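Side-chain contacts in RmpA (Streptococcus mutans, PDB 3BJV), which probably acts as the IIA component of an ascorbate-specific, phosphoenolpyruvate-dependent phosphotransferase system, passing on a phosphoryl group as ascorbate is taken up: residues A[48-51]-A[56-59]; A[123-128]-A[142-147]. All coordinates share one frame; numbering follows the deposited sequence.

How the interactions relate
Interaction 1 ties the last turns of helix 42-54 to the loop leading into strand 63-65; interaction 2 seats the turn after helix 108-123 against helix 138-147. Their centres are 25 Å apart on opposite sides of the chain's centre, and with nearest atoms about 9 Å apart they share no touching residue. Interaction 1 lies next to H68, which falls in the segment that carries the phosphorylated histidine in type-2 EIIA proteins, whereas interaction 2 belongs to the C-terminal helices. Both have the second subunit as a neighbour: K109 of that subunit packs on S50 and Y57, and E124 is hydrogen-bonded to Y153 of that subunit.

Interaction 1: A[48-51]-A[56-59]; sequences IEST and PYYI
T51 and Y58 supply the one hydrogen bond between 48-51 and 56-59. The Y58 hydroxyl donates through OH to OG1 of T51 at 2.7 Å, and OG1 lies in line with the ring edge, near its plane, so the phenol approaches with its hydroxyl end and not with a face. The two side chains cross at about a right angle. T51 OG1 is set beside its own backbone N (chi1 -61°), where it is also hydrogen-bonded to I47 O one helical turn earlier. With the carbonyl as acceptor there, OG1 receives one proton and gives one, which fixes its rotation in this buried place. The methyl of T51 touches the same hydroxyl oxygen, CG2 to Y58 OH being 3.6 Å.

In the three-layer alpha/beta sandwich these groups join the C-terminal half of helix 42-54 to the loop that runs into strand 63-65, and the Y58 backbone is hydrogen-bonded to M66 just beyond that strand.

The remaining contacts are van der Waals and centre on the Y57 ring. CB of S50 comes obliquely to its hydroxyl end, 3.2 Å from Y57 OH and 3.6 Å from Y57 CE2, while the backbone N of T51 lies at the ring edge, 4.0 Å from the same CE2. Y57 OH is bound to H68 O, and S50 OG to A46 O, so the nearness of these two side chains reflects packing. From its neighbour in sequence, CD2 of Y58 stands 3.7 Å above the centre of one face of the Y57 ring. Both tyrosines place CG between the backbone N and the carbonyl carbon (chi1 45° and 42°), turning the rings back toward the helix. K109 of the second subunit packs on S50 and Y57.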
ATOM      1  N   ILE A  48      10.806  15.162  -5.894  1.00  9.34           N
ATOM      2  CA  ILE A  48      12.013  15.107  -6.718  1.00  9.21           C
ATOM      3  C   ILE A  48      13.245  14.814  -5.905  1.00  9.56           C
ATOM      4  O   ILE A  48      14.004  13.939  -6.255  1.00  9.37           O
ATOM      5  CB  ILE A  48      12.178  16.382  -7.640  1.00 10.29           C
ATOM      6  CG1 ILE A  48      11.113  16.370  -8.768  1.00 11.50           C
ATOM      7  CG2 ILE A  48      13.584  16.464  -8.203  1.00  8.48           C
ATOM      8  CD1 ILE A  48      11.453  17.234  -9.886  1.00 18.56           C
ATOM      9  N   GLU A  49      13.473  15.572  -4.839  1.00  9.58           N
ATOM     10  CA  GLU A  49      14.578  15.256  -3.911  1.00 10.34           C
ATOM     11  C   GLU A  49      14.535  13.875  -3.320  1.00  9.88           C
ATOM     12  O   GLU A  49      15.589  13.240  -3.232  1.00 10.55           O
ATOM     13  CB  GLU A  49      14.695  16.285  -2.769  1.00 10.01           C
ATOM     14  CG  GLU A  49      14.944  17.677  -3.284  1.00 13.51           C
ATOM     15  CD  GLU A  49      16.182  17.741  -4.148  1.00 17.67           C
ATOM     16  OE1 GLU A  49      17.239  17.440  -3.565  1.00 23.86           O
ATOM     17  OE2 GLU A  49      16.115  18.048  -5.381  1.00 18.08           O
ATOM     18  N   SER A  50      13.354  13.396  -2.907  1.00  9.50           N
ATOM     19  CA  SER A  50      13.233  12.007  -2.421  1.00  9.20           C
ATOM     20  C   SER A  50      13.528  10.971  -3.477  1.00  9.07           C
ATOM     21  O   SER A  50      14.140   9.961  -3.206  1.00 10.86           O
ATOM     22  CB  SER A  50      11.862  11.753  -1.835  1.00  9.04           C
ATOM     23  OG  SER A  50      11.732  12.540  -0.666  1.00 10.53           O
ATOM     24  N   THR A  51      13.093  11.223  -4.690  1.00  9.00           N
ATOM     25  CA  THR A  51      13.319  10.342  -5.796  1.00  9.27           C
ATOM     26  C   THR A  51      14.814  10.255  -6.126  1.00 11.46           C
ATOM     27  O   THR A  51      15.330   9.128  -6.313  1.00 10.86           O
ATOM     28  CB  THR A  51      12.540  10.805  -7.029  1.00  7.79           C
ATOM     29  OG1 THR A  51      11.151  10.793  -6.711  1.00  8.29           O
ATOM     30  CG2 THR A  51      12.759   9.898  -8.139  1.00  6.20           C
ATOM     31  N   PRO A  56      12.856   5.773  -7.262  1.00 15.38           N
ATOM     32  CA  PRO A  56      11.389   5.797  -7.262  1.00 14.58           C
ATOM     33  C   PRO A  56      10.905   4.890  -6.161  1.00 13.86           C
ATOM     34  O   PRO A  56      11.318   3.762  -6.093  1.00 14.63           O
ATOM     35  CB  PRO A  56      11.013   5.166  -8.620  1.00 15.12           C
ATOM     36  CG  PRO A  56      12.245   5.294  -9.506  1.00 14.75           C
ATOM     37  CD  PRO A  56      13.432   5.264  -8.528  1.00 15.79           C
ATOM     38  N   TYR A  57      10.059   5.363  -5.276  1.00 13.20           N
ATOM     39  CA  TYR A  57       9.518   4.488  -4.233  1.00 12.90           C
ATOM     40  C   TYR A  57       7.992   4.326  -4.449  1.00 11.64           C
ATOM     41  O   TYR A  57       7.264   4.059  -3.507  1.00 11.29           O
ATOM     42  CB  TYR A  57       9.878   5.019  -2.804  1.00 13.28           C
ATOM     43  CG  TYR A  57       9.649   6.518  -2.665  1.00 14.12           C
ATOM     44  CD1 TYR A  57       8.466   7.027  -2.111  1.00 10.86           C
ATOM     45  CD2 TYR A  57      10.589   7.435  -3.187  1.00 14.70           C
ATOM     46  CE1 TYR A  57       8.250   8.413  -2.014  1.00  8.04           C
ATOM     47  CE2 TYR A  57      10.354   8.804  -3.133  1.00 14.43           C
ATOM     48  CZ  TYR A  57       9.176   9.281  -2.540  1.00 12.50           C
ATOM     49  OH  TYR A  57       8.962  10.641  -2.532  1.00 13.20           O
ATOM     50  N   TYR A  58       7.508   4.460  -5.694  1.00 11.36           N
ATOM     51  CA  TYR A  58       6.041   4.545  -5.911  1.00 11.31           C
ATOM     52  C   TYR A  58       5.577   3.968  -7.225  1.00 11.80           C
ATOM     53  O   TYR A  58       4.504   4.248  -7.707  1.00 12.26           O
ATOM     54  CB  TYR A  58       5.582   5.988  -5.762  1.00 10.47           C
ATOM     55  CG  TYR A  58       6.542   6.987  -6.433  1.00 10.80           C
ATOM     56  CD1 TYR A  58       6.604   7.123  -7.853  1.00  9.19           C
ATOM     57  CD2 TYR A  58       7.367   7.794  -5.664  1.00  8.04           C
ATOM     58  CE1 TYR A  58       7.468   8.053  -8.469  1.00  8.25           C
ATOM     59  CE2 TYR A  58       8.239   8.715  -6.270  1.00 12.33           C
ATOM     60  CZ  TYR A  58       8.294   8.844  -7.655  1.00 12.10           C
ATOM     61  OH  TYR A  58       9.194   9.766  -8.199  1.00 11.80           O
ATOM     62  N   ILE A  59       6.382   3.128  -7.819  1.00 13.58           N
ATOM     63  CA  ILE A  59       5.997   2.533  -9.072  1.00 14.34           C
ATOM     64  C   ILE A  59       5.445   1.167  -8.717  1.00 15.94           C
ATOM     65  O   ILE A  59       6.178   0.190  -8.749  1.00 15.20           O
ATOM     66  CB  ILE A  59       7.205   2.495 -10.075  1.00 14.00           C
ATOM     67  CG1 ILE A  59       7.662   3.939 -10.391  1.00 14.91           C
ATOM     68  CG2 ILE A  59       6.812   1.774 -11.351  1.00 14.71           C
ATOM     69  CD1 ILE A  59       8.879   4.093 -11.205  1.00 14.47           C
TER

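Interaction 2: A[123-128]-A[142-147]; sequences FELDHS and LAMVEE
L125 spans the gap between 123-128 and helix 138-147 with its two methyls. CD1 settles on the helix backbone, 3.4 Å from M144 O and 4.2 Å from the terminal methyl CE of M144. CD2 rests on the acid side chain one turn of helix beyond the methionine: it is 3.9 Å from CG of E147 and 3.6 Å from its OE1. The two chains cross obliquely, leucine methyls against the flank of the glutamate. M144 also reaches the loop backbone: a bend at chi3 (67°) brings CE to 3.8 Å from S128 O.

Behind these groups, a type II turn from L125 to S128 shapes the loop, although its closing bond from S128 N to L125 O is long and weak. A firmer brace is the S128 hydroxyl, which donates to F123 O at 2.6 Å from above the carbonyl plane, 37° out of it, and so ties the end of helix 108-123 to the start of helix 128-133. H127 occupies the N-cap position of the latter. Further out, R131 of that helix forms a salt bridge to E147 OE2, is hydrogen-bonded to D126 O through NH1 and touches L125, while L132 lies against M144; L125 thus lies between helices 128-133 and 138-147.

No hydrogen bond joins the two segments directly: cohesion across them comes from methyl groups packed on methylene, methyl and oxygen atoms, and the polar link between loop and helix runs through R131, whose charge probably stabilises the E147 carboxylate beside an apolar neighbour.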
ATOM      1  N   PHE A 123      -6.363   0.170 -10.903  1.00 11.61           N
ATOM      2  CA  PHE A 123      -5.365  -0.443 -11.723  1.00 11.54           C
ATOM      3  C   PHE A 123      -5.519  -1.942 -11.899  1.00 12.06           C
ATOM      4  O   PHE A 123      -4.939  -2.503 -12.799  1.00 11.31           O
ATOM      5  CB  PHE A 123      -3.970  -0.055 -11.251  1.00 11.37           C
ATOM      6  CG  PHE A 123      -3.623   1.349 -11.594  1.00 12.84           C
ATOM      7  CD1 PHE A 123      -3.203   1.680 -12.892  1.00  9.44           C
ATOM      8  CD2 PHE A 123      -3.743   2.367 -10.638  1.00 12.17           C
ATOM      9  CE1 PHE A 123      -2.907   2.997 -13.218  1.00 10.95           C
ATOM     10  CE2 PHE A 123      -3.445   3.691 -10.956  1.00 12.91           C
ATOM     11  CZ  PHE A 123      -3.027   4.010 -12.256  1.00 11.89           C
ATOM     12  N   GLU A 124      -6.325  -2.593 -11.078  1.00 13.22           N
ATOM     13  CA  GLU A 124      -6.628  -4.010 -11.338  1.00 14.47           C
ATOM     14  C   GLU A 124      -7.817  -4.306 -12.270  1.00 15.23           C
ATOM     15  O   GLU A 124      -8.197  -5.467 -12.431  1.00 16.30           O
ATOM     16  CB  GLU A 124      -6.797  -4.764 -10.028  1.00 13.82           C
ATOM     17  CG  GLU A 124      -5.469  -4.841  -9.251  1.00 15.63           C
ATOM     18  CD  GLU A 124      -5.575  -5.677  -8.015  1.00 15.32           C
ATOM     19  OE1 GLU A 124      -6.720  -6.055  -7.616  1.00 13.02           O
ATOM     20  OE2 GLU A 124      -4.501  -5.949  -7.446  1.00 13.15           O
ATOM     21  N   LEU A 125      -8.449  -3.281 -12.831  1.00 15.72           N
ATOM     22  CA  LEU A 125      -9.441  -3.507 -13.877  1.00 16.10           C
ATOM     23  C   LEU A 125      -8.712  -4.134 -15.063  1.00 16.89           C
ATOM     24  O   LEU A 125      -7.480  -3.986 -15.184  1.00 15.74           O
ATOM     25  CB  LEU A 125     -10.042  -2.180 -14.297  1.00 15.05           C
ATOM     26  CG  LEU A 125     -10.910  -1.585 -13.217  1.00 15.26           C
ATOM     27  CD1 LEU A 125     -11.378  -0.178 -13.614  1.00 14.55           C
ATOM     28  CD2 LEU A 125     -12.067  -2.527 -12.902  1.00 12.09           C
ATOM     29  N   ASP A 126      -9.426  -4.798 -15.958  1.00 18.29           N
ATOM     30  CA  ASP A 126      -8.717  -5.361 -17.119  1.00 20.78           C
ATOM     31  C   ASP A 126      -8.166  -4.305 -18.049  1.00 20.16           C
ATOM     32  O   ASP A 126      -8.819  -3.334 -18.316  1.00 21.11           O
ATOM     33  CB  ASP A 126      -9.541  -6.429 -17.872  1.00 22.17           C
ATOM     34  CG  ASP A 126      -8.914  -7.850 -17.703  1.00 29.63           C
ATOM     35  OD1 ASP A 126      -8.238  -8.321 -18.674  1.00 31.16           O
ATOM     36  OD2 ASP A 126      -9.033  -8.443 -16.560  1.00 33.81           O
ATOM     37  N   HIS A 127      -6.937  -4.485 -18.497  1.00 20.79           N
ATOM     38  CA  HIS A 127      -6.270  -3.571 -19.389  1.00 21.10           C
ATOM     39  C   HIS A 127      -6.379  -2.154 -18.839  1.00 20.34           C
ATOM     40  O   HIS A 127      -6.691  -1.227 -19.614  1.00 19.79           O
ATOM     41  CB  HIS A 127      -6.948  -3.588 -20.769  1.00 22.27           C
ATOM     42  CG  HIS A 127      -7.162  -4.953 -21.348  1.00 26.57           C
ATOM     43  ND1 HIS A 127      -6.122  -5.813 -21.652  1.00 28.08           N
ATOM     44  CD2 HIS A 127      -8.299  -5.592 -21.709  1.00 29.66           C
ATOM     45  CE1 HIS A 127      -6.613  -6.922 -22.165  1.00 29.72           C
ATOM     46  NE2 HIS A 127      -7.932  -6.818 -22.205  1.00 31.17           N
ATOM     47  N   SER A 128      -6.160  -1.975 -17.526  1.00 19.34           N
ATOM     48  CA  SER A 128      -6.385  -0.647 -16.881  1.00 18.23           C
ATOM     49  C   SER A 128      -5.458   0.430 -17.437  1.00 17.38           C
ATOM     50  O   SER A 128      -5.901   1.520 -17.700  1.00 17.70           O
ATOM     51  CB  SER A 128      -6.288  -0.708 -15.358  1.00 18.10           C
ATOM     52  OG  SER A 128      -4.975  -1.094 -14.951  1.00 19.17           O
ATOM     53  N   LEU A 142     -13.557   8.642 -14.739  1.00 10.00           N
ATOM     54  CA  LEU A 142     -14.524   8.453 -13.638  1.00 11.48           C
ATOM     55  C   LEU A 142     -15.458   7.268 -13.906  1.00 12.04           C
ATOM     56  O   LEU A 142     -15.778   6.529 -12.980  1.00 13.08           O
ATOM     57  CB  LEU A 142     -15.362   9.703 -13.419  1.00 10.71           C
ATOM     58  CG  LEU A 142     -14.672  10.979 -13.000  1.00 10.86           C
ATOM     59  CD1 LEU A 142     -15.665  12.110 -13.146  1.00 11.52           C
ATOM     60  CD2 LEU A 142     -14.189  10.866 -11.571  1.00  9.33           C
ATOM     61  N   ALA A 143     -15.868   7.031 -15.156  1.00 12.23           N
ATOM     62  CA  ALA A 143     -16.612   5.777 -15.397  1.00 12.14           C
ATOM     63  C   ALA A 143     -15.773   4.542 -14.970  1.00 12.14           C
ATOM     64  O   ALA A 143     -16.283   3.661 -14.255  1.00 12.53           O
ATOM     65  CB  ALA A 143     -17.112   5.672 -16.839  1.00 12.20           C
ATOM     66  N   MET A 144     -14.493   4.512 -15.331  1.00 11.28           N
ATOM     67  CA  MET A 144     -13.568   3.511 -14.768  1.00 12.08           C
ATOM     68  C   MET A 144     -13.476   3.456 -13.243  1.00 11.80           C
ATOM     69  O   MET A 144     -13.428   2.379 -12.665  1.00 10.58           O
ATOM     70  CB  MET A 144     -12.168   3.679 -15.332  1.00 11.92           C
ATOM     71  CG  MET A 144     -12.080   3.239 -16.782  1.00 12.47           C
ATOM     72  SD  MET A 144     -10.414   3.401 -17.459  1.00 15.30           S
ATOM     73  CE  MET A 144      -9.466   2.187 -16.530  1.00 16.41           C
ATOM     74  N   VAL A 145     -13.463   4.614 -12.586  1.00 12.18           N
ATOM     75  CA  VAL A 145     -13.436   4.643 -11.136  1.00 12.80           C
ATOM     76  C   VAL A 145     -14.684   3.978 -10.571  1.00 14.97           C
ATOM     77  O   VAL A 145     -14.579   3.186  -9.639  1.00 14.07           O
ATOM     78  CB  VAL A 145     -13.258   6.065 -10.571  1.00 13.27           C
ATOM     79  CG1 VAL A 145     -13.566   6.099  -9.077  1.00 11.40           C
ATOM     80  CG2 VAL A 145     -11.837   6.602 -10.867  1.00 10.80           C
ATOM     81  N   GLU A 146     -15.857   4.267 -11.156  1.00 16.47           N
ATOM     82  CA  GLU A 146     -17.092   3.586 -10.754  1.00 19.00           C
ATOM     83  C   GLU A 146     -16.969   2.052 -10.811  1.00 18.29           C
ATOM     84  O   GLU A 146     -17.334   1.344  -9.885  1.00 17.45           O
ATOM     85  CB  GLU A 146     -18.265   4.036 -11.649  1.00 20.37           C
ATOM     86  CG  GLU A 146     -18.605   5.490 -11.486  1.00 26.32           C
ATOM     87  CD  GLU A 146     -18.993   5.748 -10.069  1.00 36.82           C
ATOM     88  OE1 GLU A 146     -19.753   4.884  -9.528  1.00 39.80           O
ATOM     89  OE2 GLU A 146     -18.511   6.768  -9.487  1.00 40.64           O
ATOM     90  N   GLU A 147     -16.470   1.564 -11.934  1.00 18.18           N
ATOM     91  CA  GLU A 147     -16.328   0.149 -12.178  1.00 18.99           C
ATOM     92  C   GLU A 147     -15.354  -0.542 -11.187  1.00 17.88           C
ATOM     93  O   GLU A 147     -15.416  -1.747 -11.005  1.00 19.28           O
ATOM     94  CB  GLU A 147     -15.868   0.012 -13.626  1.00 18.30           C
ATOM     95  CG  GLU A 147     -15.583  -1.382 -14.146  1.00 21.62           C
ATOM     96  CD  GLU A 147     -14.819  -1.374 -15.491  1.00 22.71           C
ATOM     97  OE1 GLU A 147     -14.247  -2.452 -15.806  1.00 27.79           O
ATOM     98  OE2 GLU A 147     -14.790  -0.318 -16.216  1.00 21.68           O
TER